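Local coordinates for coenzyme Q-binding protein COQ10 START domain-containing protein (Thermus thermophilus, PDB 2D4R) that is of unknown function but probably binds a lipid or other hydrophobic ligand, as a putative member of the START domain superfamily related to coenzyme Q-binding COQ10 proteins, at residues V123-L126 / M127-V131; M56-K59 / V60-L63. One frame throughout, in Å; residues are numbered along the deposited sequence.

Overall arrangement
From the N terminus, strand 3-10 forms one outer edge of a seven-stranded antiparallel sheet, and the chain passes two short helices and strand 34-43, the other outer strand, before the hairpin of strands 46-55 and 58-69. Contact 2 (56-63) runs from the turn of this hairpin into the second strand. Contact 1 (123-131) follows much later, within the long helix 120-144 that packs on the sheet. Both are local, closing no long loop, and they lie in series, neither nested nor crossed. Their centres are about 13 Å apart, yet they touch where Leu126 CD1 packs 4.0 Å from Met56 CG. The hairpin turn thereby meets the C-terminal helix of the helix-grip fold.

Contact 1. Residues V123-L126 / M127-V131; sequences VQKL and MQENV
Lys125 and Glu129 pair one turn apart on the long C-terminal alpha-helix of the helix-grip fold, an i to i+4 salt bridge that is long. From the Glu129 backbone, CB passes beside the carbonyl oxygens of Lys125 and Leu126. CG lies beside the backbone N (chi1 -65°), which brings it 3.3 Å from Lys125 O. A bend at chi2 then turns the carboxylate back toward the lysine, whose own chain is bent at chi2. Glu129 CD comes to 3.8 Å from Lys125 CE, and Glu129 OE1 sits closer to Lys125 CE (3.1 Å) than to Lys125 NZ (3.7 Å), so the methylene next to the ammonium makes the nearer approach. The second carboxylate nearby, Glu132, probably raises the negative potential around OE1. With a lysine in place of Glu129, the ammonium of Lys125 would probably lose its carboxylate mate and face a like charge instead. On the sheet-facing side, Met127, a selenomethionine, is buried, touching Tyr108 and Phe84. Gln124 and Gln128 both rest on Val4 of edge strand 3-10: Gln124 NE2 bonds to Glu3 O, and Gln128 OE1 accepts from Arg5 N. Lys125 and Glu129 are also joined through the backbone: Glu129 N donates to Lys125 O over 2.8 Å, the helical i to i+4 bond.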
ATOM      1  N   VAL A 123      -8.384  15.359  -2.720  1.00 26.31           N
ATOM      2  CA  VAL A 123      -7.724  14.170  -3.265  1.00 29.08           C
ATOM      3  C   VAL A 123      -6.489  13.819  -2.452  1.00 30.99           C
ATOM      4  O   VAL A 123      -6.256  12.656  -2.113  1.00 33.01           O
ATOM      5  CB  VAL A 123      -7.264  14.382  -4.733  1.00 29.29           C
ATOM      6  CG1 VAL A 123      -6.271  13.309  -5.121  1.00 27.35           C
ATOM      7  CG2 VAL A 123      -8.470  14.331  -5.671  1.00 28.39           C
ATOM      8  N   GLN A 124      -5.693  14.838  -2.156  1.00 31.40           N
ATOM      9  CA  GLN A 124      -4.471  14.645  -1.395  1.00 32.29           C
ATOM     10  C   GLN A 124      -4.783  13.968  -0.067  1.00 30.92           C
ATOM     11  O   GLN A 124      -4.187  12.946   0.269  1.00 34.95           O
ATOM     12  CB  GLN A 124      -3.797  15.987  -1.138  1.00 31.76           C
ATOM     13  CG  GLN A 124      -2.510  15.881  -0.352  1.00 44.71           C
ATOM     14  CD  GLN A 124      -1.339  15.478  -1.216  1.00 55.63           C
ATOM     15  OE1 GLN A 124      -1.079  16.091  -2.253  1.00 63.60           O
ATOM     16  NE2 GLN A 124      -0.625  14.440  -0.799  1.00 59.18           N
ATOM     17  N   LYS A 125      -5.726  14.537   0.677  1.00 23.81           N
ATOM     18  CA  LYS A 125      -6.079  14.009   1.985  1.00 35.66           C
ATOM     19  C   LYS A 125      -6.625  12.583   1.894  1.00 33.46           C
ATOM     20  O   LYS A 125      -6.240  11.723   2.676  1.00 36.37           O
ATOM     21  CB  LYS A 125      -7.108  14.916   2.682  1.00 38.85           C
ATOM     22  CG  LYS A 125      -7.368  14.533   4.147  1.00 46.20           C
ATOM     23  CD  LYS A 125      -6.104  14.679   5.006  1.00 45.20           C
ATOM     24  CE  LYS A 125      -6.245  14.019   6.381  1.00 43.67           C
ATOM     25  NZ  LYS A 125      -5.215  14.508   7.354  1.00 41.84           N
ATOM     26  N   LEU A 126      -7.519  12.331   0.946  1.00 34.63           N
ATOM     27  CA  LEU A 126      -7.966  10.965   0.696  1.00 37.21           C
ATOM     28  C   LEU A 126      -6.790   9.990   0.471  1.00 36.00           C
ATOM     29  O   LEU A 126      -6.796   8.879   0.994  1.00 42.48           O
ATOM     30  CB  LEU A 126      -8.923  10.934  -0.508  1.00 40.54           C
ATOM     31  CG  LEU A 126     -10.360  11.426  -0.263  1.00 45.52           C
ATOM     32  CD1 LEU A 126     -11.082  11.628  -1.594  1.00 44.71           C
ATOM     33  CD2 LEU A 126     -11.116  10.412   0.602  1.00 42.27           C
HETATM   34  N   MSE A 127      -5.781  10.396  -0.296  1.00 39.52           N
HETATM   35  CA  MSE A 127      -4.638   9.517  -0.536  1.00 36.47           C
HETATM   36  C   MSE A 127      -3.792   9.397   0.720  1.00 35.88           C
HETATM   37  O   MSE A 127      -3.026   8.448   0.878  1.00 39.85           O
HETATM   38  CB  MSE A 127      -3.768  10.037  -1.691  1.00 32.89           C
HETATM   39  CG  MSE A 127      -4.410   9.944  -3.076  1.00 44.81           C
HETATM   40 SE   MSE A 127      -4.811   8.125  -3.693  1.00 55.48          SE
HETATM   41  CE  MSE A 127      -6.703   8.159  -3.512  1.00 23.63           C
ATOM     42  N   GLN A 128      -3.923  10.362   1.617  1.00 33.65           N
ATOM     43  CA  GLN A 128      -3.196  10.287   2.877  1.00 36.39           C
ATOM     44  C   GLN A 128      -3.887   9.294   3.787  1.00 28.12           C
ATOM     45  O   GLN A 128      -3.240   8.516   4.467  1.00 33.65           O
ATOM     46  CB  GLN A 128      -3.138  11.656   3.564  1.00 40.82           C
ATOM     47  CG  GLN A 128      -1.903  12.465   3.235  1.00 46.40           C
ATOM     48  CD  GLN A 128      -0.655  11.874   3.841  1.00 48.51           C
ATOM     49  OE1 GLN A 128       0.452  12.088   3.350  1.00 56.85           O
ATOM     50  NE2 GLN A 128      -0.824  11.119   4.914  1.00 47.28           N
ATOM     51  N   GLU A 129      -5.211   9.329   3.795  1.00 26.73           N
ATOM     52  CA  GLU A 129      -5.966   8.441   4.645  1.00 32.22           C
ATOM     53  C   GLU A 129      -5.747   7.016   4.161  1.00 37.95           C
ATOM     54  O   GLU A 129      -5.544   6.098   4.967  1.00 36.37           O
ATOM     55  CB  GLU A 129      -7.446   8.804   4.605  1.00 39.70           C
ATOM     56  CG  GLU A 129      -7.764  10.183   5.178  1.00 47.00           C
ATOM     57  CD  GLU A 129      -7.277  10.364   6.611  1.00 54.70           C
ATOM     58  OE1 GLU A 129      -6.175  10.928   6.800  1.00 54.60           O
ATOM     59  OE2 GLU A 129      -7.997   9.947   7.545  1.00 55.38           O
ATOM     60  N   ASN A 130      -5.755   6.838   2.841  1.00 36.25           N
ATOM     61  CA  ASN A 130      -5.606   5.509   2.278  1.00 34.07           C
ATOM     62  C   ASN A 130      -4.307   4.826   2.681  1.00 30.61           C
ATOM     63  O   ASN A 130      -4.332   3.665   3.090  1.00 33.31           O
ATOM     64  CB  ASN A 130      -5.741   5.547   0.755  1.00 42.06           C
ATOM     65  CG  ASN A 130      -7.195   5.439   0.295  1.00 57.81           C
ATOM     66  OD1 ASN A 130      -8.018   6.315   0.583  1.00 64.36           O
ATOM     67  ND2 ASN A 130      -7.517   4.356  -0.419  1.00 59.12           N
ATOM     68  N   VAL A 131      -3.180   5.529   2.596  1.00 31.48           N
ATOM     69  CA  VAL A 131      -1.909   4.912   2.990  1.00 37.62           C
ATOM     70  C   VAL A 131      -1.716   4.776   4.500  1.00 37.91           C
ATOM     71  O   VAL A 131      -1.069   3.838   4.957  1.00 36.87           O
ATOM     72  CB  VAL A 131      -0.679   5.662   2.418  1.00 32.51           C
ATOM     73  CG1 VAL A 131      -0.710   5.623   0.913  1.00 24.32           C
ATOM     74  CG2 VAL A 131      -0.639   7.074   2.931  1.00 34.85           C
TER

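Contact 2. Residues M56-K59 / V60-L63; sequences MGKK and VRWL
Lys59 lays its aliphatic chain over the guanidinium of Arg61, two residues on along the same strand. Its CG is wedged between backbone N and carbonyl carbon (chi1 56°) and stands 3.5 Å above the guanidinium plane, over its centre. Lys59 CD follows over the same flat group, at 3.4 Å from Arg61 CZ; its still shorter approach to NH1 is doubtful. Bends at chi3 and chi4 carry NZ round, yet it ends 4.2 Å from Arg61 NH1, a like charge, so the methylenes make the contact. Arg61, with CG beside the backbone N (chi1 -53°) and an extended chi2, runs back along the strand toward Lys59; the bend at chi3 turns its guanidinium. These residues open strand 58-69 just beyond the two-residue beta-hairpin turn at Met56-Gly57, whose backbone angles are close to type I'; a CB on Gly57 would crowd the carbonyl oxygen of Met56. Lys58 also reaches toward the guanidinium, through bends at chi2 and chi4, but it is poorly ordered and its close approach to Arg61 is doubtful. Farther on, buried Trp62 stacks with Trp51 of strand 46-55. Arg61 N donates to Asp83 OD2, while the Val60 side chain packs against Asp83 and Phe84.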
HETATM    1  N   MSE A  56     -15.044   7.436  -1.203  1.00 48.46           N
HETATM    2  CA  MSE A  56     -16.218   8.274  -1.438  1.00 54.11           C
HETATM    3  C   MSE A  56     -17.306   7.572  -2.246  1.00 56.17           C
HETATM    4  O   MSE A  56     -17.992   8.204  -3.055  1.00 51.58           O
HETATM    5  CB  MSE A  56     -15.820   9.550  -2.174  1.00 57.03           C
HETATM    6  CG  MSE A  56     -14.895  10.460  -1.414  1.00 66.87           C
HETATM    7 SE   MSE A  56     -15.627  12.234  -1.354  1.00 84.23          SE
HETATM    8  CE  MSE A  56     -16.994  12.088  -2.722  1.00 67.29           C
ATOM      9  N   GLY A  57     -17.457   6.270  -2.039  1.00 55.33           N
ATOM     10  CA  GLY A  57     -18.591   5.573  -2.618  1.00 64.65           C
ATOM     11  C   GLY A  57     -18.387   4.999  -4.013  1.00 66.68           C
ATOM     12  O   GLY A  57     -19.024   4.003  -4.371  1.00 67.94           O
ATOM     13  N   LYS A  58     -17.520   5.617  -4.815  1.00 67.38           N
ATOM     14  CA  LYS A  58     -17.167   5.024  -6.101  1.00 62.07           C
ATOM     15  C   LYS A  58     -15.795   4.370  -6.047  1.00 56.98           C
ATOM     16  O   LYS A  58     -14.936   4.755  -5.256  1.00 54.03           O
ATOM     17  CB  LYS A  58     -17.200   6.060  -7.227  1.00 66.94           C
ATOM     18  CG  LYS A  58     -17.178   5.419  -8.630  1.00 78.62           C
ATOM     19  CD  LYS A  58     -18.241   4.314  -8.775  1.00 83.07           C
ATOM     20  CE  LYS A  58     -18.262   3.691 -10.175  1.00 82.14           C
ATOM     21  NZ  LYS A  58     -17.077   2.827 -10.458  1.00 77.27           N
ATOM     22  N   LYS A  59     -15.599   3.365  -6.892  1.00 50.96           N
ATOM     23  CA  LYS A  59     -14.414   2.541  -6.796  1.00 42.47           C
ATOM     24  C   LYS A  59     -13.306   2.985  -7.747  1.00 34.85           C
ATOM     25  O   LYS A  59     -13.553   3.522  -8.822  1.00 35.49           O
ATOM     26  CB  LYS A  59     -14.774   1.062  -7.021  1.00 39.38           C
ATOM     27  CG  LYS A  59     -15.491   0.743  -8.325  1.00 47.78           C
ATOM     28  CD  LYS A  59     -15.662  -0.771  -8.532  1.00 40.49           C
ATOM     29  CE  LYS A  59     -16.904  -1.332  -7.846  1.00 38.19           C
ATOM     30  NZ  LYS A  59     -18.175  -0.765  -8.401  1.00 41.45           N
ATOM     31  N   VAL A  60     -12.074   2.766  -7.312  1.00 33.45           N
ATOM     32  CA  VAL A  60     -10.900   3.057  -8.108  1.00 26.67           C
ATOM     33  C   VAL A  60     -10.142   1.749  -8.293  1.00 27.11           C
ATOM     34  O   VAL A  60      -9.899   1.042  -7.326  1.00 30.59           O
ATOM     35  CB  VAL A  60     -10.021   4.108  -7.397  1.00 28.51           C
ATOM     36  CG1 VAL A  60      -8.741   4.344  -8.175  1.00 32.36           C
ATOM     37  CG2 VAL A  60     -10.795   5.419  -7.271  1.00 22.93           C
ATOM     38  N   ARG A  61      -9.791   1.429  -9.540  1.00 24.86           N
ATOM     39  CA  ARG A  61      -9.247   0.123  -9.899  1.00 21.50           C
ATOM     40  C   ARG A  61      -7.887   0.293 -10.571  1.00 24.41           C
ATOM     41  O   ARG A  61      -7.722   1.131 -11.453  1.00 25.37           O
ATOM     42  CB  ARG A  61     -10.184  -0.597 -10.880  1.00 23.99           C
ATOM     43  CG  ARG A  61     -11.615  -0.716 -10.428  1.00 29.22           C
ATOM     44  CD  ARG A  61     -12.534  -1.020 -11.599  1.00 42.28           C
ATOM     45  NE  ARG A  61     -13.467   0.081 -11.842  1.00 56.62           N
ATOM     46  CZ  ARG A  61     -14.792  -0.019 -11.752  1.00 61.89           C
ATOM     47  NH1 ARG A  61     -15.352  -1.179 -11.428  1.00 64.83           N
ATOM     48  NH2 ARG A  61     -15.557   1.045 -11.974  1.00 61.09           N
ATOM     49  N   TRP A  62      -6.908  -0.503 -10.159  1.00 22.33           N
ATOM     50  CA  TRP A  62      -5.643  -0.494 -10.867  1.00 26.98           C
ATOM     51  C   TRP A  62      -4.925  -1.833 -10.780  1.00 31.28           C
ATOM     52  O   TRP A  62      -5.214  -2.660  -9.906  1.00 31.78           O
ATOM     53  CB  TRP A  62      -4.739   0.637 -10.349  1.00 15.16           C
ATOM     54  CG  TRP A  62      -4.187   0.427  -8.980  1.00 19.62           C
ATOM     55  CD1 TRP A  62      -2.919   0.002  -8.658  1.00 24.17           C
ATOM     56  CD2 TRP A  62      -4.853   0.678  -7.734  1.00 21.83           C
ATOM     57  NE1 TRP A  62      -2.756  -0.018  -7.291  1.00 16.36           N
ATOM     58  CE2 TRP A  62      -3.923   0.392  -6.698  1.00 18.64           C
ATOM     59  CE3 TRP A  62      -6.146   1.120  -7.387  1.00 14.18           C
ATOM     60  CZ2 TRP A  62      -4.241   0.541  -5.345  1.00 19.30           C
ATOM     61  CZ3 TRP A  62      -6.459   1.268  -6.039  1.00 16.29           C
ATOM     62  CH2 TRP A  62      -5.506   0.979  -5.032  1.00 14.27           C
ATOM     63  N   LEU A  63      -4.003  -2.048 -11.710  1.00 30.00           N
ATOM     64  CA  LEU A  63      -3.077  -3.155 -11.604  1.00 26.57           C
ATOM     65  C   LEU A  63      -1.773  -2.609 -11.042  1.00 26.56           C
ATOM     66  O   LEU A  63      -1.415  -1.469 -11.304  1.00 22.78           O
ATOM     67  CB  LEU A  63      -2.872  -3.799 -12.977  1.00 28.62           C
ATOM     68  CG  LEU A  63      -4.124  -4.561 -13.450  1.00 42.72           C
ATOM     69  CD1 LEU A  63      -4.170  -4.638 -14.970  1.00 41.93           C
ATOM     70  CD2 LEU A  63      -4.129  -5.962 -12.849  1.00 40.17           C
TER